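455aa long hypothetical phospho-sugar mutase (Sulfolobus tokodaii, PDB 2F7L) interconverts glucosamine 6-phosphate and glucosamine 1-phosphate, and likewise the galactosamine phosphates, for the synthesis of UDP-N-acetylhexosamines, using one magnesium ion per subunit. Local coordinates at residues A[176-181]-A[211-216]; A[250-255]-A[359-364]; A[374-379]-A[426-431]; A[390-395]-A[446-451]. One frame throughout, in Å; residues are numbered along the deposited sequence.

The four contacts follow the chain from the second alpha/beta/alpha domain to the C-terminal domain. Contacts 1 and 2, with centres 20 Å apart, both reach the mixed sheet that holds strands 174-178 and 248-251; contact 1 anchors a loop near the probable magnesium site, and contact 2 ties the second domain to helix 360-365 of the third. Contacts 3 and 4 lie together in the C-terminal domain, 13 Å apart between centres, where I431 and T375 of the sheet touch K449 of the covering helix. Their segments alternate along the chain, so strand and helix pairs interlock there. The centres of contacts 1 and 4 are 38 Å apart.

Contact 1 of 4, residues A[176-181]-A[211-216]; sequences LIDPAN and SARQPE
The guanidinium of R213 meets the carboxylate of D178 at its NE edge, NE lying 2.8 Å from OD2 in a salt bridge with an N-H...O angle of 150°; the position of OD2 is somewhat uncertain. The two flat groups stand almost perpendicular, their planes 87° apart. A180 lays its CB over one guanidinium face, 3.3 Å from NH2. From the same nitrogen a weak bond of 3.4 Å runs to the carbonyl O of D178, while H240 O is a further acceptor for it. On the side facing its own loop, R213 NH1 makes weak bonds to Q214 O and P215 O, so the guanidinium clasps both segments. D178 is aimed by a first torsion of -173°, which puts CG opposite the backbone N. Its OD1 takes the backbone N of A180, 3.3 Å away and well above the carboxylate plane, and weakly receives N203 ND2. A glycine in place of D178 would probably leave R213 NE without its anionic mate and the turn at A180 without its acceptor. Further out, N181 OD1 rests 3.9 Å from A212 CB, its ND2 being bound to N205 O. P215 comes within about 6 Å of D241, side chain to side chain, and D241 is a probable magnesium ligand. An Asx turn ends strand 174-178, and the salt bridge from the same aspartate fastens loop 211-216 beside the probable metal site of this alpha/beta domain.

Contact 2 of 4, residues A[250-255]-A[359-364]; sequences IDSEGR and SSAELF
S360 and D251 face each other with similar first torsions, 68° and 66°, which seat S360 OG and D251 CG each between their own backbone N and carbonyl carbon. In this way S360 OG is brought to the start of the turn after strand 248-251, where S252 OG donates to it over 2.7 Å. The backbone N of S252 also points at S360 OG, though the modelled separation is too short to be trusted. A further bond joins S360 OG to D235 O, so this buried hydroxyl is well occupied. D251 CG, in turn, is folded back over its own type I turn, from D251 to G254. Its OD1 collects weak bonds from the backbone N atoms of E253, G254 and R255, while OD2 offers its syn lone pair to R255 NE at 2.8 Å, the carboxylate oxygen tilted 30° from the guanidinium plane, and also accepts from Q257 NE2. The extended chain of R255 carries NH2 to the carbonyl O of A361, a weak bond of 3.1 Å at the guanidinium edge; its stronger partner is D365, in a salt bridge. F364 CD1 meets D251 CB obliquely at 4.0 Å, and the ring packs onward against helices 259-272 and 342-356. S359 is the N-cap of helix 360-365, its OG accepting from E362 N at 3.3 Å. The second domain thus meets the third through the S252 and S360 hydroxyls and, weakly, R255, alongside packing of A361 and F364, while the D251 carboxylate braces turn and arginine from within.

Contact 3 of 4, residues A[374-379]-A[426-431]; sequences KTKVDL and EPIIRI. With SO4 (sulfate ion), chain C.
K376 and R430, paired across two antiparallel strands, share the carboxylate of E426 while R430 also holds a sulfate. K376 NZ reaches E426 OE2 at 3.0 Å, the two side chains crossing at about a right angle, and R430 NH2 lies 3.6 Å from E426 OE1 in the second salt bridge of the network. The chain of R430 is extended from CG to NE, with CG on the side opposite the carbonyl carbon (chi1 -62°), and this carries the guanidinium out to the anion: NH1 gives sulfate O4 a bond of 2.8 Å at 138°, and the sulfur lies in plane at the guanidinium edge. G424 N is a second donor to the sulfate, which probably came from the crystallisation liquor. The sequence around G424 resembles the phosphate-binding loop carried by the C-terminal domain in phosphohexose mutases, and the sulfate may occupy a place meant for a phosphate. Strand 371-378 is an edge strand of this domain's five-stranded antiparallel sheet, and 428-435 is the strand next to it. T375 pairs with I431 and V377 with I429 as hydrogen-bonded pairs; in the second, I429 N meets V377 O at 2.8 Å and V377 N meets I429 O at 2.9 Å. Past the last pair, L379 N reaches P427 O at 3.2 Å from above the carbonyl plane, P427 being the centre of an inverse gamma turn. On the face turned from the charges, V377 CG1 packs on I431 CD1 at 3.7 Å, and V452 of helix 438-452 covers V377, I429 and I431.

Contact 4 of 4, residues A[390-395]-A[446-451]; sequences KKILEV and NELKKI
Helices 385-396 and 438-452 lie side by side against the antiparallel sheet of the C-terminal domain, and I392 meets I451 and L448 where they face each other. The two short helical segments run at 138° between their directions, with axes 10.5 Å apart at their closest, so the seam is made wholly by side chains. I392 supplies the central methyl: its CG2 lies 3.4 Å from I451 CD1 and 3.5 Å from L448 CD2, I392 and L448 crossing at about a right angle. I451 answers with both branches. Because its CG1 is on the side opposite the carbonyl carbon (chi1 -60°) and its CG2 opposite the backbone N, CD1 reaches I392 CG2 and, tip to tip, V395 CG1, while CG2 lies against both I392 CG2 and the CB of K391, the latter 3.8 Å away. An alanine in place of I451 would probably open a gap between the helices, taking from I392 CG2 its partner CD1 and from K391 CB its partner CG2. Beneath the seam the sheet closes the packing, with V420 touching both I392 and L448 and F418 touching L448. Y396 adds its side chain to those of L448 and I451 at the end of helix 385-396. Toward the more exposed side of helix 438-452, K450 NZ bonds E447 OE1 at 2.6 Å, one turn back, approaching from above the carboxylate plane.

Contact 1 of 4, residues A[176-181]-A[211-216]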
# COMPACT_ATOMS: atom_id res chain seq x y z
N LEU A 176 -15.95 -4.88 -12.12
CA LEU A 176 -16.51 -3.84 -11.24
C LEU A 176 -15.34 -3.18 -10.51
O LEU A 176 -14.43 -3.85 -10.04
CB LEU A 176 -17.52 -4.41 -10.23
CG LEU A 176 -17.91 -3.39 -9.16
CD1 LEU A 176 -19.28 -3.64 -8.56
CD2 LEU A 176 -16.85 -3.47 -8.07
N ILE A 177 -15.37 -1.85 -10.44
CA ILE A 177 -14.32 -1.08 -9.80
C ILE A 177 -14.86 -0.18 -8.68
O ILE A 177 -15.76 0.63 -8.89
CB ILE A 177 -13.58 -0.23 -10.84
CG1 ILE A 177 -12.90 -1.14 -11.86
CG2 ILE A 177 -12.58 0.66 -10.16
CD1 ILE A 177 -12.19 -0.41 -13.00
N ASP A 178 -14.30 -0.36 -7.48
CA ASP A 178 -14.68 0.40 -6.29
C ASP A 178 -13.50 1.26 -5.86
O ASP A 178 -12.68 0.85 -5.04
CB ASP A 178 -15.07 -0.56 -5.16
CG ASP A 178 -15.65 0.15 -3.94
OD1 ASP A 178 -15.78 1.39 -3.95
OD2 ASP A 178 -15.99 -0.55 -2.95
N PRO A 179 -13.40 2.47 -6.44
CA PRO A 179 -12.31 3.40 -6.13
C PRO A 179 -12.52 4.15 -4.82
O PRO A 179 -11.73 5.05 -4.48
CB PRO A 179 -12.30 4.32 -7.33
CG PRO A 179 -13.73 4.38 -7.68
CD PRO A 179 -14.16 2.97 -7.60
N ALA A 180 -13.57 3.79 -4.10
CA ALA A 180 -13.87 4.40 -2.80
C ALA A 180 -14.08 5.91 -2.84
O ALA A 180 -13.62 6.63 -1.96
CB ALA A 180 -12.78 4.05 -1.78
N ASN A 181 -14.80 6.37 -3.84
CA ASN A 181 -15.09 7.80 -3.98
C ASN A 181 -13.84 8.65 -4.13
O ASN A 181 -13.89 9.87 -3.96
CB ASN A 181 -15.90 8.25 -2.78
CG ASN A 181 -17.27 7.67 -2.80
OD1 ASN A 181 -17.73 7.06 -1.82
ND2 ASN A 181 -17.95 7.86 -3.91
N SER A 211 -18.95 8.91 1.96
CA SER A 211 -20.25 8.49 2.44
C SER A 211 -20.53 6.99 2.32
O SER A 211 -21.00 6.38 3.27
CB SER A 211 -21.31 9.25 1.66
OG SER A 211 -22.54 8.58 1.76
N ALA A 212 -20.26 6.39 1.16
CA ALA A 212 -20.57 4.98 0.97
C ALA A 212 -19.79 3.94 1.79
O ALA A 212 -20.33 2.88 2.16
CB ALA A 212 -20.48 4.64 -0.51
N ARG A 213 -18.52 4.19 2.07
CA ARG A 213 -17.74 3.24 2.87
C ARG A 213 -16.42 3.85 3.28
O ARG A 213 -15.98 4.85 2.72
CB ARG A 213 -17.49 1.93 2.12
CG ARG A 213 -16.41 1.96 1.05
CD ARG A 213 -15.98 0.59 0.63
NE ARG A 213 -15.12 0.63 -0.56
CZ ARG A 213 -13.80 0.81 -0.57
NH1 ARG A 213 -13.12 0.98 0.55
NH2 ARG A 213 -13.14 0.79 -1.72
N GLN A 214 -15.78 3.27 4.28
CA GLN A 214 -14.51 3.80 4.69
C GLN A 214 -13.58 3.58 3.51
O GLN A 214 -13.69 2.59 2.78
CB GLN A 214 -14.00 3.07 5.93
CG GLN A 214 -13.44 1.69 5.65
CD GLN A 214 -12.88 1.08 6.91
OE1 GLN A 214 -12.27 -0.01 6.89
NE2 GLN A 214 -13.09 1.76 8.04
N PRO A 215 -12.65 4.51 3.30
CA PRO A 215 -11.71 4.39 2.18
C PRO A 215 -10.80 3.17 2.19
O PRO A 215 -10.27 2.78 1.16
CB PRO A 215 -10.91 5.70 2.26
CG PRO A 215 -11.08 6.13 3.71
CD PRO A 215 -12.50 5.79 4.00
N GLU A 216 -10.60 2.55 3.34
CA GLU A 216 -9.73 1.40 3.39
C GLU A 216 -10.51 0.13 3.14
O GLU A 216 -11.39 -0.22 3.91
CB GLU A 216 -9.03 1.34 4.73
CG GLU A 216 -8.28 0.06 4.98
CD GLU A 216 -7.90 -0.11 6.43
OE1 GLU A 216 -8.67 0.38 7.29
OE2 GLU A 216 -6.84 -0.73 6.70

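Contact 2 of 4, residues A[250-255]-A[359-364]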
# COMPACT_ATOMS: atom_id res chain seq x y z
N ILE A 250 -12.23 -9.14 -5.63
CA ILE A 250 -13.47 -9.84 -5.30
C ILE A 250 -13.77 -10.70 -6.52
O ILE A 250 -14.04 -10.16 -7.59
CB ILE A 250 -14.62 -8.85 -5.06
CG1 ILE A 250 -14.19 -7.82 -4.01
CG2 ILE A 250 -15.86 -9.57 -4.59
CD1 ILE A 250 -15.21 -6.73 -3.77
N ASP A 251 -13.72 -12.02 -6.37
CA ASP A 251 -13.96 -12.93 -7.51
C ASP A 251 -15.42 -13.11 -7.92
O ASP A 251 -16.34 -12.57 -7.29
CB ASP A 251 -13.36 -14.30 -7.23
CG ASP A 251 -14.06 -15.01 -6.08
OD1 ASP A 251 -15.25 -14.70 -5.82
OD2 ASP A 251 -13.41 -15.88 -5.45
N SER A 252 -15.60 -13.87 -8.99
CA SER A 252 -16.92 -14.15 -9.57
C SER A 252 -17.98 -14.61 -8.57
O SER A 252 -19.17 -14.38 -8.78
CB SER A 252 -16.77 -15.18 -10.68
OG SER A 252 -15.57 -15.93 -10.49
N GLU A 253 -17.55 -15.26 -7.49
CA GLU A 253 -18.47 -15.74 -6.46
C GLU A 253 -18.98 -14.60 -5.59
O GLU A 253 -19.94 -14.75 -4.85
CB GLU A 253 -17.79 -16.77 -5.56
CG GLU A 253 -17.26 -17.99 -6.28
CD GLU A 253 -18.33 -18.74 -7.07
OE1 GLU A 253 -19.40 -18.14 -7.36
OE2 GLU A 253 -18.09 -19.93 -7.40
N GLY A 254 -18.32 -13.45 -5.68
CA GLY A 254 -18.74 -12.31 -4.89
C GLY A 254 -18.12 -12.34 -3.51
O GLY A 254 -18.67 -11.79 -2.56
N ARG A 255 -16.99 -13.01 -3.40
CA ARG A 255 -16.30 -13.09 -2.12
C ARG A 255 -14.99 -12.31 -2.21
O ARG A 255 -14.23 -12.46 -3.17
CB ARG A 255 -16.04 -14.57 -1.76
CG ARG A 255 -15.49 -15.38 -2.89
CD ARG A 255 -15.53 -16.88 -2.62
NE ARG A 255 -14.85 -17.58 -3.70
CZ ARG A 255 -14.31 -18.78 -3.59
NH1 ARG A 255 -14.39 -19.43 -2.44
NH2 ARG A 255 -13.66 -19.32 -4.61
N SER A 359 -12.16 -18.89 -14.32
CA SER A 359 -12.83 -17.78 -13.65
C SER A 359 -12.08 -17.37 -12.38
O SER A 359 -11.33 -18.16 -11.79
CB SER A 359 -14.27 -18.14 -13.28
OG SER A 359 -14.30 -18.95 -12.11
N SER A 360 -12.29 -16.11 -11.98
CA SER A 360 -11.65 -15.56 -10.80
C SER A 360 -11.91 -16.45 -9.59
O SER A 360 -11.00 -16.74 -8.81
CB SER A 360 -12.18 -14.16 -10.53
OG SER A 360 -13.54 -14.21 -10.13
N ALA A 361 -13.16 -16.88 -9.43
CA ALA A 361 -13.52 -17.74 -8.30
C ALA A 361 -12.67 -19.01 -8.29
O ALA A 361 -12.12 -19.39 -7.26
CB ALA A 361 -14.99 -18.11 -8.37
N GLU A 362 -12.55 -19.65 -9.44
CA GLU A 362 -11.76 -20.87 -9.51
C GLU A 362 -10.30 -20.56 -9.27
O GLU A 362 -9.65 -21.23 -8.46
CB GLU A 362 -11.92 -21.55 -10.87
CG GLU A 362 -11.19 -22.89 -10.89
CD GLU A 362 -11.08 -23.52 -12.28
OE1 GLU A 362 -12.11 -23.56 -13.00
OE2 GLU A 362 -9.96 -23.98 -12.62
N LEU A 363 -9.78 -19.56 -9.98
CA LEU A 363 -8.39 -19.13 -9.87
C LEU A 363 -7.94 -19.04 -8.42
O LEU A 363 -6.92 -19.59 -8.03
CB LEU A 363 -8.22 -17.76 -10.53
CG LEU A 363 -6.87 -17.31 -11.08
CD1 LEU A 363 -6.51 -15.98 -10.46
CD2 LEU A 363 -5.80 -18.34 -10.79
N PHE A 364 -8.73 -18.33 -7.63
CA PHE A 364 -8.42 -18.16 -6.22
C PHE A 364 -8.46 -19.45 -5.45
O PHE A 364 -7.65 -19.67 -4.53
CB PHE A 364 -9.39 -17.15 -5.59
CG PHE A 364 -8.92 -15.73 -5.72
CD1 PHE A 364 -9.47 -14.88 -6.68
CD2 PHE A 364 -7.86 -15.27 -4.93
CE1 PHE A 364 -8.97 -13.60 -6.84
CE2 PHE A 364 -7.36 -13.99 -5.08
CZ PHE A 364 -7.91 -13.16 -6.04

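Contact 3 of 4, residues A[374-379]-A[426-431]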
# COMPACT_ATOMS: atom_id res chain seq x y z
N LYS A 374 -8.05 -13.36 14.71
CA LYS A 374 -7.18 -12.28 15.17
C LYS A 374 -7.73 -11.72 16.48
O LYS A 374 -8.81 -12.12 16.89
CB LYS A 374 -7.14 -11.16 14.11
CG LYS A 374 -8.22 -10.09 14.33
CD LYS A 374 -8.94 -9.67 13.06
CE LYS A 374 -8.07 -8.86 12.14
NZ LYS A 374 -6.91 -9.67 11.76
N THR A 375 -6.99 -10.82 17.12
CA THR A 375 -7.39 -10.18 18.39
C THR A 375 -6.41 -9.12 18.88
O THR A 375 -5.25 -9.08 18.46
CB THR A 375 -7.56 -11.21 19.53
OG1 THR A 375 -8.69 -12.04 19.24
CG2 THR A 375 -7.80 -10.53 20.87
N LYS A 376 -6.88 -8.24 19.75
CA LYS A 376 -6.05 -7.20 20.33
C LYS A 376 -6.09 -7.39 21.84
O LYS A 376 -7.14 -7.67 22.40
CB LYS A 376 -6.58 -5.80 19.97
CG LYS A 376 -6.91 -5.61 18.48
CD LYS A 376 -6.67 -4.17 17.97
CE LYS A 376 -7.80 -3.20 18.31
NZ LYS A 376 -7.47 -1.76 17.99
N VAL A 377 -4.95 -7.30 22.51
CA VAL A 377 -4.93 -7.41 23.96
C VAL A 377 -4.02 -6.33 24.52
O VAL A 377 -2.91 -6.12 24.03
CB VAL A 377 -4.51 -8.84 24.46
CG1 VAL A 377 -3.88 -9.60 23.32
CG2 VAL A 377 -3.59 -8.74 25.67
N ASP A 378 -4.53 -5.62 25.51
CA ASP A 378 -3.80 -4.52 26.13
C ASP A 378 -2.52 -4.97 26.75
O ASP A 378 -2.41 -6.11 27.21
CB ASP A 378 -4.63 -3.83 27.20
CG ASP A 378 -5.85 -3.12 26.66
OD1 ASP A 378 -6.42 -2.30 27.41
OD2 ASP A 378 -6.26 -3.37 25.51
N LEU A 379 -1.55 -4.08 26.77
CA LEU A 379 -0.27 -4.39 27.36
C LEU A 379 -0.38 -3.91 28.79
O LEU A 379 -0.47 -2.72 29.04
CB LEU A 379 0.85 -3.65 26.63
CG LEU A 379 2.19 -4.41 26.59
CD1 LEU A 379 3.24 -3.57 25.91
CD2 LEU A 379 2.63 -4.77 27.98
N GLU A 426 -1.29 2.03 19.44
CA GLU A 426 -2.06 1.79 20.65
C GLU A 426 -1.24 0.97 21.64
O GLU A 426 -0.33 0.24 21.24
CB GLU A 426 -3.33 1.04 20.27
CG GLU A 426 -4.24 1.82 19.34
CD GLU A 426 -5.15 0.91 18.54
OE1 GLU A 426 -4.64 0.21 17.63
OE2 GLU A 426 -6.37 0.88 18.83
N PRO A 427 -1.54 1.08 22.94
CA PRO A 427 -0.81 0.32 23.96
C PRO A 427 -1.39 -1.07 23.94
O PRO A 427 -1.94 -1.55 24.92
CB PRO A 427 -1.15 1.07 25.24
CG PRO A 427 -2.58 1.47 24.99
CD PRO A 427 -2.60 1.91 23.54
N ILE A 428 -1.24 -1.73 22.79
CA ILE A 428 -1.83 -3.04 22.58
C ILE A 428 -0.98 -4.02 21.78
O ILE A 428 -0.17 -3.62 20.95
CB ILE A 428 -3.19 -2.83 21.85
CG1 ILE A 428 -4.31 -2.96 22.87
CG2 ILE A 428 -3.31 -3.72 20.60
CD1 ILE A 428 -5.30 -1.81 22.80
N ILE A 429 -1.17 -5.32 22.04
CA ILE A 429 -0.46 -6.34 21.26
C ILE A 429 -1.50 -7.05 20.40
O ILE A 429 -2.51 -7.54 20.90
CB ILE A 429 0.24 -7.40 22.15
CG1 ILE A 429 1.51 -6.82 22.76
CG2 ILE A 429 0.56 -8.63 21.35
CD1 ILE A 429 1.31 -6.32 24.14
N ARG A 430 -1.26 -7.06 19.09
CA ARG A 430 -2.16 -7.71 18.15
C ARG A 430 -1.78 -9.17 18.07
O ARG A 430 -0.60 -9.50 18.01
CB ARG A 430 -2.05 -7.08 16.75
CG ARG A 430 -2.44 -5.60 16.67
CD ARG A 430 -2.74 -5.13 15.24
NE ARG A 430 -3.22 -3.74 15.21
CZ ARG A 430 -2.47 -2.68 14.89
NH1 ARG A 430 -1.20 -2.80 14.56
NH2 ARG A 430 -3.00 -1.46 14.95
N ILE A 431 -2.77 -10.04 18.09
CA ILE A 431 -2.53 -11.47 17.98
C ILE A 431 -3.32 -12.00 16.81
O ILE A 431 -4.54 -11.93 16.82
CB ILE A 431 -3.01 -12.28 19.22
CG1 ILE A 431 -2.25 -11.86 20.48
CG2 ILE A 431 -2.81 -13.76 18.97
CD1 ILE A 431 -2.58 -12.70 21.69
S SO4 C . 0.95 -0.29 13.77
O1 SO4 C . 2.25 0.53 13.80
O2 SO4 C . -0.22 0.64 14.09
O3 SO4 C . 0.78 -0.74 12.44
O4 SO4 C . 1.05 -1.13 14.90

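Contact 4 of 4, residues A[390-395]-A[446-451]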
# COMPACT_ATOMS: atom_id res chain seq x y z
N LYS A 390 9.96 -13.35 24.40
CA LYS A 390 10.82 -14.39 24.98
C LYS A 390 10.05 -15.66 25.32
O LYS A 390 10.53 -16.76 25.08
CB LYS A 390 11.48 -13.87 26.25
CG LYS A 390 12.85 -13.24 26.05
CD LYS A 390 13.96 -14.30 26.10
CE LYS A 390 15.37 -13.67 26.17
NZ LYS A 390 16.47 -14.70 26.28
N LYS A 391 8.85 -15.50 25.88
CA LYS A 391 8.02 -16.62 26.29
C LYS A 391 7.46 -17.43 25.13
O LYS A 391 7.87 -18.57 24.90
CB LYS A 391 6.87 -16.11 27.15
CG LYS A 391 6.68 -16.83 28.49
CD LYS A 391 5.83 -18.09 28.37
CE LYS A 391 5.40 -18.56 29.77
NZ LYS A 391 4.25 -19.53 29.82
N ILE A 392 6.51 -16.85 24.40
CA ILE A 392 5.89 -17.55 23.28
C ILE A 392 6.93 -18.17 22.42
O ILE A 392 6.73 -19.24 21.84
CB ILE A 392 5.00 -16.62 22.40
CG1 ILE A 392 5.59 -15.22 22.33
CG2 ILE A 392 3.60 -16.56 22.99
CD1 ILE A 392 4.54 -14.14 22.02
N LEU A 393 8.08 -17.51 22.35
CA LEU A 393 9.17 -18.02 21.56
C LEU A 393 9.65 -19.34 22.14
O LEU A 393 9.63 -20.37 21.47
CB LEU A 393 10.30 -16.99 21.55
CG LEU A 393 11.10 -16.87 20.26
CD1 LEU A 393 10.31 -17.42 19.08
CD2 LEU A 393 11.48 -15.40 20.07
N GLU A 394 10.05 -19.31 23.41
CA GLU A 394 10.54 -20.52 24.06
C GLU A 394 9.45 -21.50 24.46
O GLU A 394 9.68 -22.36 25.30
CB GLU A 394 11.40 -20.17 25.27
CG GLU A 394 10.62 -19.66 26.47
CD GLU A 394 11.54 -19.21 27.60
OE1 GLU A 394 12.37 -20.05 28.04
OE2 GLU A 394 11.45 -18.04 28.03
N VAL A 395 8.28 -21.36 23.87
CA VAL A 395 7.21 -22.30 24.16
C VAL A 395 6.65 -22.79 22.84
O VAL A 395 6.11 -23.89 22.77
CB VAL A 395 6.07 -21.70 25.05
CG1 VAL A 395 5.76 -20.28 24.65
CG2 VAL A 395 4.81 -22.54 24.92
N ASN A 446 -6.17 -18.31 21.60
CA ASN A 446 -6.46 -18.38 23.02
C ASN A 446 -5.22 -18.56 23.87
O ASN A 446 -5.02 -17.83 24.84
CB ASN A 446 -7.44 -19.50 23.30
CG ASN A 446 -8.80 -19.20 22.72
OD1 ASN A 446 -9.30 -18.08 22.85
ND2 ASN A 446 -9.41 -20.19 22.07
N GLU A 447 -4.40 -19.55 23.51
CA GLU A 447 -3.16 -19.80 24.24
C GLU A 447 -2.32 -18.52 24.26
O GLU A 447 -1.92 -18.01 25.31
CB GLU A 447 -2.36 -20.93 23.58
CG GLU A 447 -2.90 -22.33 23.82
CD GLU A 447 -3.34 -22.53 25.27
OE1 GLU A 447 -4.50 -22.18 25.58
OE2 GLU A 447 -2.52 -23.01 26.10
N LEU A 448 -2.06 -18.00 23.06
CA LEU A 448 -1.27 -16.79 22.92
C LEU A 448 -1.82 -15.65 23.79
O LEU A 448 -1.06 -15.01 24.53
CB LEU A 448 -1.21 -16.39 21.44
CG LEU A 448 -0.48 -17.38 20.52
CD1 LEU A 448 -0.80 -17.05 19.08
CD2 LEU A 448 1.02 -17.35 20.76
N LYS A 449 -3.14 -15.42 23.70
CA LYS A 449 -3.80 -14.36 24.47
C LYS A 449 -3.38 -14.46 25.94
O LYS A 449 -3.05 -13.46 26.57
CB LYS A 449 -5.32 -14.48 24.34
CG LYS A 449 -6.15 -13.27 24.78
CD LYS A 449 -7.51 -13.33 24.09
CE LYS A 449 -8.31 -12.01 24.14
NZ LYS A 449 -9.04 -11.72 25.42
N LYS A 450 -3.38 -15.69 26.46
CA LYS A 450 -3.00 -15.92 27.84
C LYS A 450 -1.60 -15.40 28.09
O LYS A 450 -1.41 -14.52 28.92
CB LYS A 450 -3.04 -17.40 28.18
CG LYS A 450 -4.28 -17.82 28.92
CD LYS A 450 -5.32 -18.45 28.00
CE LYS A 450 -5.10 -19.96 27.88
NZ LYS A 450 -3.80 -20.31 27.25
N ILE A 451 -0.63 -15.96 27.37
CA ILE A 451 0.78 -15.58 27.50
C ILE A 451 1.00 -14.08 27.39
O ILE A 451 1.79 -13.50 28.14
CB ILE A 451 1.65 -16.25 26.40
CG1 ILE A 451 1.56 -17.76 26.50
CG2 ILE A 451 3.10 -15.80 26.54
CD1 ILE A 451 2.35 -18.49 25.44